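Local coordinates for hypothetical protein Atu0492 (Agrobacterium tumefaciens, PDB 2GMY) that is of unknown function but probably serves in antioxidant defence as an AhpD-like member of the carboxymuconolactone decarboxylase family, assembled from six chains, at residues His32-Leu37 with Thr82-Ala87; Ile38-Ser43 with Met54-Ser59; Leu89-Ala94 with Lys122-Ile127. One frame throughout, in Å; residues are numbered along the deposited sequence.

Contact 1 (His32-Leu37 with Thr82-Ala87)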
ATOM      1  N   HIS A  32      31.787   5.960 -11.024  1.00 23.41           N
ATOM      2  CA  HIS A  32      31.107   4.833 -11.656  1.00 22.88           C
ATOM      3  C   HIS A  32      30.406   3.920 -10.647  1.00 21.40           C
ATOM      4  O   HIS A  32      29.335   3.376 -10.939  1.00 20.34           O
ATOM      5  CB  HIS A  32      32.051   4.057 -12.581  1.00 24.07           C
ATOM      6  CG  HIS A  32      32.497   4.851 -13.769  1.00 27.68           C
ATOM      7  ND1 HIS A  32      31.610   5.388 -14.678  1.00 30.56           N
ATOM      8  CD2 HIS A  32      33.733   5.214 -14.191  1.00 31.09           C
ATOM      9  CE1 HIS A  32      32.278   6.045 -15.610  1.00 32.55           C
ATOM     10  NE2 HIS A  32      33.569   5.956 -15.337  1.00 32.46           N
ATOM     11  N   ARG A  33      30.995   3.779  -9.463  1.00 20.09           N
ATOM     12  CA  ARG A  33      30.385   3.005  -8.385  1.00 19.49           C
ATOM     13  C   ARG A  33      28.986   3.525  -8.038  1.00 18.02           C
ATOM     14  O   ARG A  33      28.059   2.735  -7.808  1.00 17.12           O
ATOM     15  CB  ARG A  33      31.266   3.031  -7.140  1.00 20.52           C
ATOM     16  CG  ARG A  33      30.663   2.225  -6.012  1.00 23.72           C
ATOM     17  CD  ARG A  33      31.464   2.270  -4.727  1.00 29.66           C
ATOM     18  NE  ARG A  33      31.631   3.612  -4.185  1.00 34.46           N
ATOM     19  CZ  ARG A  33      32.755   4.313  -4.273  1.00 36.58           C
ATOM     20  NH1 ARG A  33      33.809   3.796  -4.896  1.00 38.91           N
ATOM     21  NH2 ARG A  33      32.830   5.529  -3.738  1.00 37.14           N
ATOM     22  N   PHE A  34      28.839   4.845  -8.022  1.00 16.82           N
ATOM     23  CA  PHE A  34      27.547   5.469  -7.700  1.00 16.14           C
ATOM     24  C   PHE A  34      26.545   5.287  -8.842  1.00 15.99           C
ATOM     25  O   PHE A  34      25.344   5.083  -8.606  1.00 15.43           O
ATOM     26  CB  PHE A  34      27.720   6.952  -7.355  1.00 16.92           C
ATOM     27  CG  PHE A  34      28.601   7.203  -6.148  1.00 17.60           C
ATOM     28  CD1 PHE A  34      28.572   6.348  -5.039  1.00 19.30           C
ATOM     29  CD2 PHE A  34      29.435   8.318  -6.111  1.00 20.12           C
ATOM     30  CE1 PHE A  34      29.387   6.590  -3.916  1.00 20.81           C
ATOM     31  CE2 PHE A  34      30.248   8.563  -4.999  1.00 20.96           C
ATOM     32  CZ  PHE A  34      30.217   7.693  -3.904  1.00 19.77           C
ATOM     33  N   ILE A  35      27.038   5.360 -10.078  1.00 15.43           N
ATOM     34  CA  ILE A  35      26.187   5.111 -11.237  1.00 15.65           C
ATOM     35  C   ILE A  35      25.674   3.663 -11.204  1.00 14.78           C
ATOM     36  O   ILE A  35      24.474   3.416 -11.381  1.00 14.46           O
ATOM     37  CB  ILE A  35      26.909   5.446 -12.563  1.00 16.26           C
ATOM     38  CG1 ILE A  35      27.246   6.940 -12.604  1.00 16.85           C
ATOM     39  CG2 ILE A  35      26.024   5.056 -13.758  1.00 17.34           C
ATOM     40  CD1 ILE A  35      28.056   7.354 -13.849  1.00 17.42           C
ATOM     41  N   HIS A  36      26.573   2.713 -10.944  1.00 13.93           N
ATOM     42  CA  HIS A  36      26.174   1.306 -10.807  1.00 13.68           C
ATOM     43  C   HIS A  36      25.123   1.108  -9.719  1.00 13.21           C
ATOM     44  O   HIS A  36      24.129   0.409  -9.914  1.00 13.42           O
ATOM     45  CB  HIS A  36      27.378   0.435 -10.463  1.00 13.97           C
ATOM     46  CG  HIS A  36      28.388   0.353 -11.557  1.00 15.75           C
ATOM     47  ND1 HIS A  36      28.033   0.205 -12.879  1.00 16.66           N
ATOM     48  CD2 HIS A  36      29.742   0.372 -11.525  1.00 17.81           C
ATOM     49  CE1 HIS A  36      29.129   0.142 -13.619  1.00 18.67           C
ATOM     50  NE2 HIS A  36      30.177   0.244 -12.822  1.00 17.88           N
ATOM     51  N   LEU A  37      25.363   1.719  -8.572  1.00 12.45           N
ATOM     52  CA  LEU A  37      24.458   1.623  -7.427  1.00 12.25           C
ATOM     53  C   LEU A  37      23.071   2.159  -7.769  1.00 11.86           C
ATOM     54  O   LEU A  37      22.051   1.534  -7.453  1.00 11.72           O
ATOM     55  CB  LEU A  37      25.067   2.412  -6.266  1.00 12.84           C
ATOM     56  CG  LEU A  37      24.286   2.429  -4.956  1.00 11.78           C
ATOM     57  CD1 LEU A  37      25.258   2.665  -3.820  1.00 13.83           C
ATOM     58  CD2 LEU A  37      23.151   3.475  -4.970  1.00 12.73           C
ATOM     59  N   THR A  82      28.799   1.741   2.732  1.00 15.33           N
ATOM     60  CA  THR A  82      29.352   2.887   3.448  1.00 15.21           C
ATOM     61  C   THR A  82      28.247   3.890   3.802  1.00 15.66           C
ATOM     62  O   THR A  82      27.153   3.843   3.232  1.00 15.03           O
ATOM     63  CB  THR A  82      30.400   3.620   2.592  1.00 15.26           C
ATOM     64  OG1 THR A  82      29.742   4.311   1.527  1.00 14.84           O
ATOM     65  CG2 THR A  82      31.426   2.632   2.001  1.00 15.42           C
ATOM     66  N   GLU A  83      28.524   4.824   4.712  1.00 15.72           N
ATOM     67  CA  GLU A  83      27.505   5.814   5.058  1.00 16.26           C
ATOM     68  C   GLU A  83      27.113   6.649   3.833  1.00 15.52           C
ATOM     69  O   GLU A  83      25.943   6.962   3.638  1.00 15.74           O
ATOM     70  CB  GLU A  83      27.943   6.705   6.226  1.00 17.56           C
ATOM     71  CG  GLU A  83      27.989   5.940   7.560  1.00 21.28           C
ATOM     72  CD  GLU A  83      26.683   5.195   7.879  1.00 26.97           C
ATOM     73  OE1 GLU A  83      25.606   5.837   7.882  1.00 30.17           O
ATOM     74  OE2 GLU A  83      26.727   3.962   8.138  1.00 29.41           O
ATOM     75  N   GLN A  84      28.093   6.966   2.996  1.00 15.15           N
ATOM     76  CA  GLN A  84      27.819   7.691   1.760  1.00 14.53           C
ATOM     77  C   GLN A  84      26.910   6.878   0.834  1.00 14.01           C
ATOM     78  O   GLN A  84      25.941   7.412   0.295  1.00 14.19           O
ATOM     79  CB  GLN A  84      29.114   8.013   1.031  1.00 14.76           C
ATOM     80  CG  GLN A  84      28.897   8.825  -0.229  1.00 16.56           C
ATOM     81  CD  GLN A  84      30.202   9.268  -0.859  1.00 18.60           C
ATOM     82  OE1 GLN A  84      31.189   8.530  -0.854  1.00 19.09           O
ATOM     83  NE2 GLN A  84      30.198  10.469  -1.447  1.00 20.01           N
ATOM     84  N   GLU A  85      27.233   5.598   0.647  1.00 12.65           N
ATOM     85  CA  GLU A  85      26.373   4.710  -0.167  1.00 11.85           C
ATOM     86  C   GLU A  85      24.959   4.625   0.413  1.00 12.18           C
ATOM     87  O   GLU A  85      23.965   4.648  -0.340  1.00 12.18           O
ATOM     88  CB  GLU A  85      26.970   3.308  -0.283  1.00 11.81           C
ATOM     89  CG  GLU A  85      28.207   3.290  -1.154  1.00 12.96           C
ATOM     90  CD  GLU A  85      28.926   1.949  -1.165  1.00 15.07           C
ATOM     91  OE1 GLU A  85      28.941   1.253  -0.126  1.00 16.67           O
ATOM     92  OE2 GLU A  85      29.489   1.602  -2.222  1.00 16.31           O
ATOM     93  N   ARG A  86      24.857   4.520   1.739  1.00 12.10           N
ATOM     94  CA  ARG A  86      23.537   4.508   2.375  1.00 12.87           C
ATOM     95  C   ARG A  86      22.739   5.774   2.121  1.00 12.65           C
ATOM     96  O   ARG A  86      21.521   5.721   1.930  1.00 12.70           O
ATOM     97  CB  ARG A  86      23.623   4.255   3.882  1.00 12.99           C
ATOM     98  CG  ARG A  86      24.145   2.886   4.203  1.00 13.92           C
ATOM     99  CD  ARG A  86      24.184   2.657   5.712  1.00 14.85           C
ATOM    100  NE  ARG A  86      22.839   2.484   6.269  1.00 15.18           N
ATOM    101  CZ  ARG A  86      22.126   1.359   6.184  1.00 14.61           C
ATOM    102  NH1 ARG A  86      22.621   0.282   5.575  1.00 15.42           N
ATOM    103  NH2 ARG A  86      20.905   1.317   6.706  1.00 16.53           N
ATOM    104  N   ALA A  87      23.428   6.913   2.121  1.00 12.37           N
ATOM    105  CA  ALA A  87      22.780   8.189   1.862  1.00 13.04           C
ATOM    106  C   ALA A  87      22.227   8.182   0.441  1.00 12.66           C
ATOM    107  O   ALA A  87      21.091   8.573   0.191  1.00 13.21           O
ATOM    108  CB  ALA A  87      23.776   9.307   2.040  1.00 13.61           C
TER

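Contact 2 (Ile38-Ser43 with Met54-Ser59)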
ATOM      1  N   ILE A  38      23.031   3.345  -8.370  1.00 11.10           N
ATOM      2  CA  ILE A  38      21.757   3.954  -8.767  1.00 10.84           C
ATOM      3  C   ILE A  38      20.994   3.031  -9.722  1.00 10.37           C
ATOM      4  O   ILE A  38      19.787   2.786  -9.536  1.00 11.19           O
ATOM      5  CB  ILE A  38      21.994   5.331  -9.439  1.00 11.26           C
ATOM      6  CG1 ILE A  38      22.428   6.362  -8.404  1.00 11.59           C
ATOM      7  CG2 ILE A  38      20.744   5.770 -10.206  1.00 12.82           C
ATOM      8  CD1 ILE A  38      23.123   7.588  -9.036  1.00 13.46           C
ATOM      9  N   LYS A  39      21.690   2.521 -10.737  1.00 10.15           N
ATOM     10  CA  LYS A  39      21.031   1.705 -11.760  1.00 11.20           C
ATOM     11  C   LYS A  39      20.545   0.379 -11.205  1.00 11.15           C
ATOM     12  O   LYS A  39      19.425  -0.052 -11.497  1.00 12.26           O
ATOM     13  CB  LYS A  39      21.958   1.461 -12.947  1.00 11.40           C
ATOM     14  CG  LYS A  39      22.169   2.705 -13.801  1.00 14.09           C
ATOM     15  CD  LYS A  39      23.211   2.417 -14.870  1.00 18.65           C
ATOM     16  CE  LYS A  39      23.285   3.549 -15.851  1.00 22.98           C
ATOM     17  NZ  LYS A  39      23.927   3.065 -17.100  1.00 26.50           N
ATOM     18  N   LEU A  40      21.379  -0.268 -10.395  1.00 11.04           N
ATOM     19  CA  LEU A  40      21.025  -1.587  -9.868  1.00 11.51           C
ATOM     20  C   LEU A  40      19.877  -1.461  -8.876  1.00 11.57           C
ATOM     21  O   LEU A  40      18.878  -2.186  -8.971  1.00 11.70           O
ATOM     22  CB  LEU A  40      22.243  -2.270  -9.232  1.00 12.38           C
ATOM     23  CG  LEU A  40      21.995  -3.653  -8.613  1.00 12.36           C
ATOM     24  CD1 LEU A  40      21.376  -4.632  -9.616  1.00 13.21           C
ATOM     25  CD2 LEU A  40      23.301  -4.184  -8.074  1.00 13.31           C
ATOM     26  N   ARG A  41      19.993  -0.522  -7.948  1.00 10.91           N
ATOM     27  CA  ARG A  41      18.948  -0.393  -6.918  1.00 10.89           C
ATOM     28  C   ARG A  41      17.582  -0.020  -7.499  1.00 10.86           C
ATOM     29  O   ARG A  41      16.571  -0.665  -7.171  1.00 11.12           O
ATOM     30  CB  ARG A  41      19.356   0.591  -5.814  1.00 11.03           C
ATOM     31  CG  ARG A  41      18.292   0.776  -4.731  1.00 11.50           C
ATOM     32  CD  ARG A  41      17.942  -0.519  -3.994  1.00 11.92           C
ATOM     33  NE  ARG A  41      16.801  -0.250  -3.115  1.00 12.65           N
ATOM     34  CZ  ARG A  41      16.078  -1.190  -2.518  1.00 13.67           C
ATOM     35  NH1 ARG A  41      16.388  -2.483  -2.671  1.00 13.59           N
ATOM     36  NH2 ARG A  41      15.049  -0.828  -1.756  1.00 13.65           N
ATOM     37  N   ALA A  42      17.545   0.981  -8.386  1.00 10.31           N
ATOM     38  CA  ALA A  42      16.273   1.394  -8.988  1.00 10.42           C
ATOM     39  C   ALA A  42      15.660   0.244  -9.783  1.00 10.08           C
ATOM     40  O   ALA A  42      14.444   0.021  -9.744  1.00 11.26           O
ATOM     41  CB  ALA A  42      16.455   2.640  -9.857  1.00 11.47           C
ATOM     42  N   SER A  43      16.514  -0.493 -10.498  1.00 10.24           N
ATOM     43  CA  SER A  43      16.031  -1.634 -11.281  1.00 10.95           C
ATOM     44  C   SER A  43      15.403  -2.727 -10.408  1.00 11.54           C
ATOM     45  O   SER A  43      14.380  -3.313 -10.780  1.00 11.55           O
ATOM     46  CB  SER A  43      17.161  -2.207 -12.140  1.00 11.09           C
ATOM     47  OG  SER A  43      17.606  -1.229 -13.066  1.00 11.94           O
ATOM     48  N   MET A  54      21.703  -6.751 -16.489  1.00 16.50           N
ATOM     49  CA  MET A  54      22.708  -5.878 -17.085  1.00 17.38           C
ATOM     50  C   MET A  54      23.588  -5.218 -16.029  1.00 16.48           C
ATOM     51  O   MET A  54      24.822  -5.190 -16.141  1.00 16.06           O
ATOM     52  CB  MET A  54      22.013  -4.800 -17.918  1.00 17.50           C
ATOM     53  CG  MET A  54      22.946  -3.930 -18.759  1.00 19.77           C
ATOM     54  SD  MET A  54      22.059  -2.656 -19.724  1.00 20.81           S
ATOM     55  CE  MET A  54      20.929  -3.655 -20.650  1.00 24.76           C
ATOM     56  N   HIS A  55      22.954  -4.687 -14.992  1.00 15.50           N
ATOM     57  CA  HIS A  55      23.701  -3.876 -14.030  1.00 14.98           C
ATOM     58  C   HIS A  55      24.460  -4.689 -12.997  1.00 14.76           C
ATOM     59  O   HIS A  55      25.462  -4.219 -12.466  1.00 15.03           O
ATOM     60  CB  HIS A  55      22.803  -2.788 -13.435  1.00 15.34           C
ATOM     61  CG  HIS A  55      22.219  -1.902 -14.487  1.00 16.83           C
ATOM     62  ND1 HIS A  55      23.007  -1.261 -15.418  1.00 19.83           N
ATOM     63  CD2 HIS A  55      20.941  -1.577 -14.788  1.00 18.89           C
ATOM     64  CE1 HIS A  55      22.239  -0.575 -16.244  1.00 21.23           C
ATOM     65  NE2 HIS A  55      20.983  -0.745 -15.880  1.00 19.88           N
ATOM     66  N   VAL A  56      23.993  -5.906 -12.728  1.00 14.04           N
ATOM     67  CA  VAL A  56      24.766  -6.878 -11.955  1.00 14.44           C
ATOM     68  C   VAL A  56      26.108  -7.108 -12.687  1.00 14.81           C
ATOM     69  O   VAL A  56      27.188  -7.013 -12.086  1.00 15.22           O
ATOM     70  CB  VAL A  56      23.998  -8.204 -11.801  1.00 14.45           C
ATOM     71  CG1 VAL A  56      24.949  -9.340 -11.390  1.00 15.26           C
ATOM     72  CG2 VAL A  56      22.873  -8.058 -10.767  1.00 13.86           C
ATOM     73  N   LYS A  57      26.022  -7.366 -13.988  1.00 15.49           N
ATOM     74  CA  LYS A  57      27.215  -7.672 -14.796  1.00 16.24           C
ATOM     75  C   LYS A  57      28.151  -6.473 -14.882  1.00 16.67           C
ATOM     76  O   LYS A  57      29.375  -6.624 -14.760  1.00 16.80           O
ATOM     77  CB  LYS A  57      26.807  -8.166 -16.183  1.00 16.23           C
ATOM     78  CG  LYS A  57      26.242  -9.589 -16.149  1.00 18.04           C
ATOM     79  CD  LYS A  57      25.473  -9.933 -17.412  1.00 21.51           C
ATOM     80  CE  LYS A  57      24.923 -11.341 -17.341  1.00 23.74           C
ATOM     81  NZ  LYS A  57      24.044 -11.661 -18.513  1.00 25.30           N
ATOM     82  N   GLU A  58      27.587  -5.281 -15.070  1.00 16.55           N
ATOM     83  CA  GLU A  58      28.416  -4.059 -15.096  1.00 16.51           C
ATOM     84  C   GLU A  58      29.124  -3.790 -13.770  1.00 16.28           C
ATOM     85  O   GLU A  58      30.304  -3.416 -13.755  1.00 16.81           O
ATOM     86  CB  GLU A  58      27.607  -2.834 -15.506  1.00 17.75           C
ATOM     87  CG  GLU A  58      27.096  -2.894 -16.933  1.00 20.34           C
ATOM     88  CD  GLU A  58      25.987  -1.897 -17.174  1.00 26.20           C
ATOM     89  OE1 GLU A  58      25.259  -1.569 -16.207  1.00 28.65           O
ATOM     90  OE2 GLU A  58      25.830  -1.444 -18.328  1.00 28.90           O
ATOM     91  N   SER A  59      28.402  -3.964 -12.659  1.00 15.06           N
ATOM     92  CA  SER A  59      28.972  -3.785 -11.319  1.00 14.68           C
ATOM     93  C   SER A  59      30.112  -4.773 -11.093  1.00 14.79           C
ATOM     94  O   SER A  59      31.171  -4.407 -10.591  1.00 14.43           O
ATOM     95  CB  SER A  59      27.895  -3.978 -10.245  1.00 15.09           C
ATOM     96  OG  SER A  59      26.880  -3.007 -10.391  1.00 15.09           O
TER
HETATM   97  O   HOH W   1      24.289   0.705 -18.425  1.00 47.16           O

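Contact 3 (Leu89-Ala94 with Lys122-Ile127)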
ATOM      1  N   LEU A  89      21.563   5.464  -1.465  1.00 11.38           N
ATOM      2  CA  LEU A  89      20.497   4.443  -1.548  1.00 11.35           C
ATOM      3  C   LEU A  89      19.154   4.974  -1.029  1.00 11.41           C
ATOM      4  O   LEU A  89      18.104   4.743  -1.639  1.00 11.77           O
ATOM      5  CB  LEU A  89      20.911   3.182  -0.787  1.00 11.85           C
ATOM      6  CG  LEU A  89      21.941   2.325  -1.522  1.00 11.84           C
ATOM      7  CD1 LEU A  89      22.721   1.439  -0.560  1.00 12.50           C
ATOM      8  CD2 LEU A  89      21.278   1.495  -2.633  1.00 12.05           C
ATOM      9  N   GLY A  90      19.186   5.703   0.085  1.00 11.73           N
ATOM     10  CA  GLY A  90      17.954   6.311   0.626  1.00 11.70           C
ATOM     11  C   GLY A  90      17.270   7.216  -0.389  1.00 11.64           C
ATOM     12  O   GLY A  90      16.025   7.237  -0.505  1.00 10.99           O
ATOM     13  N   TRP A  91      18.084   7.952  -1.149  1.00 10.64           N
ATOM     14  CA  TRP A  91      17.561   8.876  -2.149  1.00 10.61           C
ATOM     15  C   TRP A  91      17.088   8.125  -3.386  1.00  9.91           C
ATOM     16  O   TRP A  91      16.024   8.440  -3.949  1.00 10.57           O
ATOM     17  CB  TRP A  91      18.631   9.887  -2.523  1.00 10.41           C
ATOM     18  CG  TRP A  91      18.166  11.034  -3.364  1.00  9.90           C
ATOM     19  CD1 TRP A  91      18.606  11.356  -4.624  1.00 11.18           C
ATOM     20  CD2 TRP A  91      17.204  12.043  -3.012  1.00 10.83           C
ATOM     21  NE1 TRP A  91      17.988  12.496  -5.071  1.00 11.35           N
ATOM     22  CE2 TRP A  91      17.121  12.940  -4.108  1.00 10.53           C
ATOM     23  CE3 TRP A  91      16.412  12.280  -1.885  1.00 10.09           C
ATOM     24  CZ2 TRP A  91      16.265  14.052  -4.108  1.00 11.20           C
ATOM     25  CZ3 TRP A  91      15.562  13.401  -1.882  1.00 10.29           C
ATOM     26  CH2 TRP A  91      15.508  14.268  -2.988  1.00 11.16           C
ATOM     27  N   VAL A  92      17.867   7.136  -3.821  1.00  9.54           N
ATOM     28  CA  VAL A  92      17.399   6.292  -4.924  1.00  9.90           C
ATOM     29  C   VAL A  92      16.019   5.705  -4.609  1.00  9.92           C
ATOM     30  O   VAL A  92      15.107   5.757  -5.441  1.00  9.95           O
ATOM     31  CB  VAL A  92      18.410   5.185  -5.261  1.00 10.49           C
ATOM     32  CG1 VAL A  92      17.829   4.200  -6.280  1.00 10.34           C
ATOM     33  CG2 VAL A  92      19.691   5.803  -5.791  1.00 11.63           C
ATOM     34  N   ASP A  93      15.869   5.158  -3.406  1.00 10.05           N
ATOM     35  CA  ASP A  93      14.587   4.594  -2.992  1.00 10.52           C
ATOM     36  C   ASP A  93      13.471   5.654  -2.984  1.00 10.70           C
ATOM     37  O   ASP A  93      12.402   5.439  -3.580  1.00 11.36           O
ATOM     38  CB  ASP A  93      14.730   3.968  -1.606  1.00 11.09           C
ATOM     39  CG  ASP A  93      15.504   2.660  -1.635  1.00 13.09           C
ATOM     40  OD1 ASP A  93      16.166   2.365  -2.652  1.00 14.07           O
ATOM     41  OD2 ASP A  93      15.443   1.926  -0.624  1.00 16.77           O
ATOM     42  N   ALA A  94      13.723   6.790  -2.334  1.00 10.79           N
ATOM     43  CA  ALA A  94      12.684   7.821  -2.167  1.00 10.92           C
ATOM     44  C   ALA A  94      12.215   8.378  -3.509  1.00 11.09           C
ATOM     45  O   ALA A  94      11.014   8.600  -3.735  1.00 12.18           O
ATOM     46  CB  ALA A  94      13.189   8.959  -1.259  1.00 11.64           C
ATOM     47  N   LYS A 122      23.226  15.585 -10.809  1.00 12.42           N
ATOM     48  CA  LYS A 122      23.693  14.444 -11.631  1.00 12.27           C
ATOM     49  C   LYS A 122      23.061  13.127 -11.165  1.00 11.84           C
ATOM     50  O   LYS A 122      22.560  12.337 -11.961  1.00 11.87           O
ATOM     51  CB  LYS A 122      25.221  14.338 -11.588  1.00 12.37           C
ATOM     52  CG  LYS A 122      25.931  15.543 -12.185  1.00 14.05           C
ATOM     53  CD  LYS A 122      27.435  15.383 -12.072  1.00 16.53           C
ATOM     54  CE  LYS A 122      28.138  16.540 -12.755  1.00 19.90           C
ATOM     55  NZ  LYS A 122      29.604  16.399 -12.564  1.00 22.02           N
ATOM     56  N   ILE A 123      23.079  12.910  -9.853  1.00 11.45           N
ATOM     57  CA  ILE A 123      22.460  11.722  -9.257  1.00 11.13           C
ATOM     58  C   ILE A 123      20.978  11.609  -9.609  1.00 11.48           C
ATOM     59  O   ILE A 123      20.498  10.527  -9.988  1.00 11.44           O
ATOM     60  CB  ILE A 123      22.626  11.770  -7.729  1.00 10.89           C
ATOM     61  CG1 ILE A 123      24.067  11.435  -7.353  1.00 11.06           C
ATOM     62  CG2 ILE A 123      21.661  10.801  -7.005  1.00 11.03           C
ATOM     63  CD1 ILE A 123      24.428  11.937  -5.969  1.00 13.06           C
ATOM     64  N   THR A 124      20.256  12.723  -9.478  1.00 10.90           N
ATOM     65  CA  THR A 124      18.806  12.705  -9.645  1.00 11.11           C
ATOM     66  C   THR A 124      18.416  12.505 -11.120  1.00 11.34           C
ATOM     67  O   THR A 124      17.467  11.789 -11.422  1.00 11.42           O
ATOM     68  CB  THR A 124      18.153  13.941  -8.990  1.00 11.91           C
ATOM     69  OG1 THR A 124      18.592  14.035  -7.618  1.00 11.59           O
ATOM     70  CG2 THR A 124      16.640  13.818  -9.011  1.00 12.33           C
ATOM     71  N   VAL A 125      19.176  13.094 -12.035  1.00 11.76           N
ATOM     72  CA  VAL A 125      18.976  12.801 -13.460  1.00 12.22           C
ATOM     73  C   VAL A 125      19.277  11.320 -13.744  1.00 11.65           C
ATOM     74  O   VAL A 125      18.551  10.668 -14.499  1.00 12.18           O
ATOM     75  CB  VAL A 125      19.865  13.728 -14.331  1.00 12.50           C
ATOM     76  CG1 VAL A 125      19.844  13.301 -15.791  1.00 14.11           C
ATOM     77  CG2 VAL A 125      19.400  15.192 -14.187  1.00 12.55           C
ATOM     78  N   ALA A 126      20.337  10.785 -13.137  1.00 11.78           N
ATOM     79  CA  ALA A 126      20.668   9.366 -13.296  1.00 11.64           C
ATOM     80  C   ALA A 126      19.504   8.475 -12.797  1.00 11.87           C
ATOM     81  O   ALA A 126      19.140   7.491 -13.446  1.00 11.29           O
ATOM     82  CB  ALA A 126      21.959   9.038 -12.560  1.00 12.24           C
ATOM     83  N   ILE A 127      18.902   8.838 -11.663  1.00 10.92           N
ATOM     84  CA  ILE A 127      17.744   8.090 -11.148  1.00 11.22           C
ATOM     85  C   ILE A 127      16.596   8.177 -12.157  1.00 11.20           C
ATOM     86  O   ILE A 127      15.921   7.183 -12.430  1.00 11.95           O
ATOM     87  CB  ILE A 127      17.294   8.616  -9.767  1.00 10.88           C
ATOM     88  CG1 ILE A 127      18.381   8.352  -8.706  1.00 10.73           C
ATOM     89  CG2 ILE A 127      15.976   7.938  -9.312  1.00 11.40           C
ATOM     90  CD1 ILE A 127      18.234   9.200  -7.418  1.00 11.17           C
TER

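Contact 1 (His32-Leu37 with Thr82-Ala87)
The capped start of helix 83-96 meets the start of helix 32-45 mainly through Glu85, whose extended side chain reaches across to Arg33 and Leu37. Thr82 and Glu85 form a capping box: Glu85 N donates to Thr82 OG1 at 3.0 Å, while Thr82 N donates to Glu85 OE1 at 2.9 Å, on the anti side and somewhat out of the carboxylate plane. With OE1 bonded there, the other oxygen, OE2, faces helix 32-45. There Arg33 NE lies 3.5 Å from Glu85 OE2, a salt bridge that is not a hydrogen bond, with guanidinium and carboxylate planes 70° apart. The arginine runs straight as far as Arg33 CD, which lies 3.3 Å from Glu85 OE2; the bend at chi3 (60°) then sets the direction of NE. Trp68 NE1 also donates to this oxygen, and the far end of Arg33 is paired with Glu31. Leu37 CD1 rests on the aliphatic part of the glutamate, 4.0 Å from Glu85 CB. Next to this polar link, the amide of Gln84 arrives at the rim of the Phe34 ring, Gln84 OE1 3.3 Å from Phe34 CZ and near the ring plane. Phe115 meets Phe34 edge-to-face. The N-to-C directions of the two segments are 41° apart, with helix 66-70 packing on Arg33 and Leu37 through Trp68, and Leu88, further along helix 83-96, touching Phe34 and Leu37.

Contact 2 (Ile38-Ser43 with Met54-Ser59)
Lys39 lies across one face of the His55 imidazole, with the Lys39 CB 3.6 Å from the centre of the His55 ring and only 5° off its normal, a CH-pi contact. Because CG stands beside the backbone N (chi1 -72°) and the chain then runs out straight, the lysine continues over the ring, Lys39 CD coming to 3.4 Å from His55 CE1. Met54 CG lies over the opposite face, offset toward the rim. At the edge, Ser43 OG is 3.8 Å from His55 CD2. Beside this contact, Leu40 CD1 touches Val56 CG2 at 3.9 Å, and the main chains come closest at Leu40 and His55. The segments belong to an antiparallel helical hairpin, their axes 9.1 Å apart and 152° between directions, and His55 falls four residues after Cys51, the second cysteine of a CxxC motif. That spacing matches the CxxC and following histidine of AhpD, consistent with a redox site here. In the next shell, His55 ND1 bonds to the Glu58 carboxylate one turn on, though the modelled length is too short to trust. A water lying in the imidazole plane links Lys39 NZ (2.7 Å) to Glu58 OE2 (2.6 Å), while Glu22 takes the salt bridge of the lysine. On the backbone, His55 O accepts from both Ser59 OG and Ser59 N, which approach from opposite faces of the carbonyl. Farther out, Asn134 is hydrogen-bonded to Ser43 OG, Ile130 packs on His55 and Ser43, and Asn70 of the second subunit packs against Val56.

Contact 3 (Leu89-Ala94 with Lys122-Ile127)
Trp91 reaches from helix 83-96 to Thr124, Ile123 and Ile127, three residues on one side of helix 117-139. From CB the side chain sets off toward that helix, and with CG anti to the backbone N the pyrrole side of the indole leads. CB and the ring atom CG make no close contact with segment 122-127; CD1 is the first atom to touch. Trp91 CD1 sits 3.5 Å from Ile127 CD1, and Ile123 CG2 meets the same ring carbon from the edge at 3.9 Å, so two isoleucines a turn apart grip one corner of the indole. The next atom, NE1, makes the polar contact: Trp91 NE1 donates to Thr124 OG1 at 3.0 Å. The bond is nearly straight, 172° at the hydrogen, and the oxygen lies almost in the ring plane, 5° out of it, which would favour this rotation of the indole about chi2. Thr124 OG1 is a relay, since it is also hydrogen-bonded to Ile120 O one turn back in its own helix, and a buried indole N-H is thereby satisfied. Beyond Trp91 CE2, which still lies 4.0 Å from Thr124 OG1, the indole looks to other neighbours: the ring of Phe108 meets it, and Gly139 of the third subunit packs on it. Beside the tryptophan, Ile127 CD1 also fits against the helix itself, 3.9 Å from Val92 CA, and touches Val92 CG2 at 4.0 Å. The two segments cross at -44° with axes 10.4 Å apart. This is helix-to-helix packing of an all-helical AhpD-like fold, here pinned by one indole hydrogen bond and set next to a subunit interface.

Along the chain, contact 2 is nested inside the loop that contact 1 closes, and contact 3 follows both. Contacts 1 and 2 share helix 32-45, contacts 1 and 3 share helix 83-96, and the centres lie about 10 to 13 Å apart. Direct touches join them: His36 CB packs on Ser59 OG, Leu37 CD2 on Leu89 CD2, and Ile38 CG2 on Ile127 CG1. The one charged link is the salt bridge from Arg41 NE to Asp93 OD1, 2.7 Å long. Helix 32-45 is thus held by helix 49-61 and helix 83-96, while helix 117-139 packs against helix 83-96 and, through Ile127 and Ile130, against helices 32-45 and 49-61, beside the CxxC-histidine region.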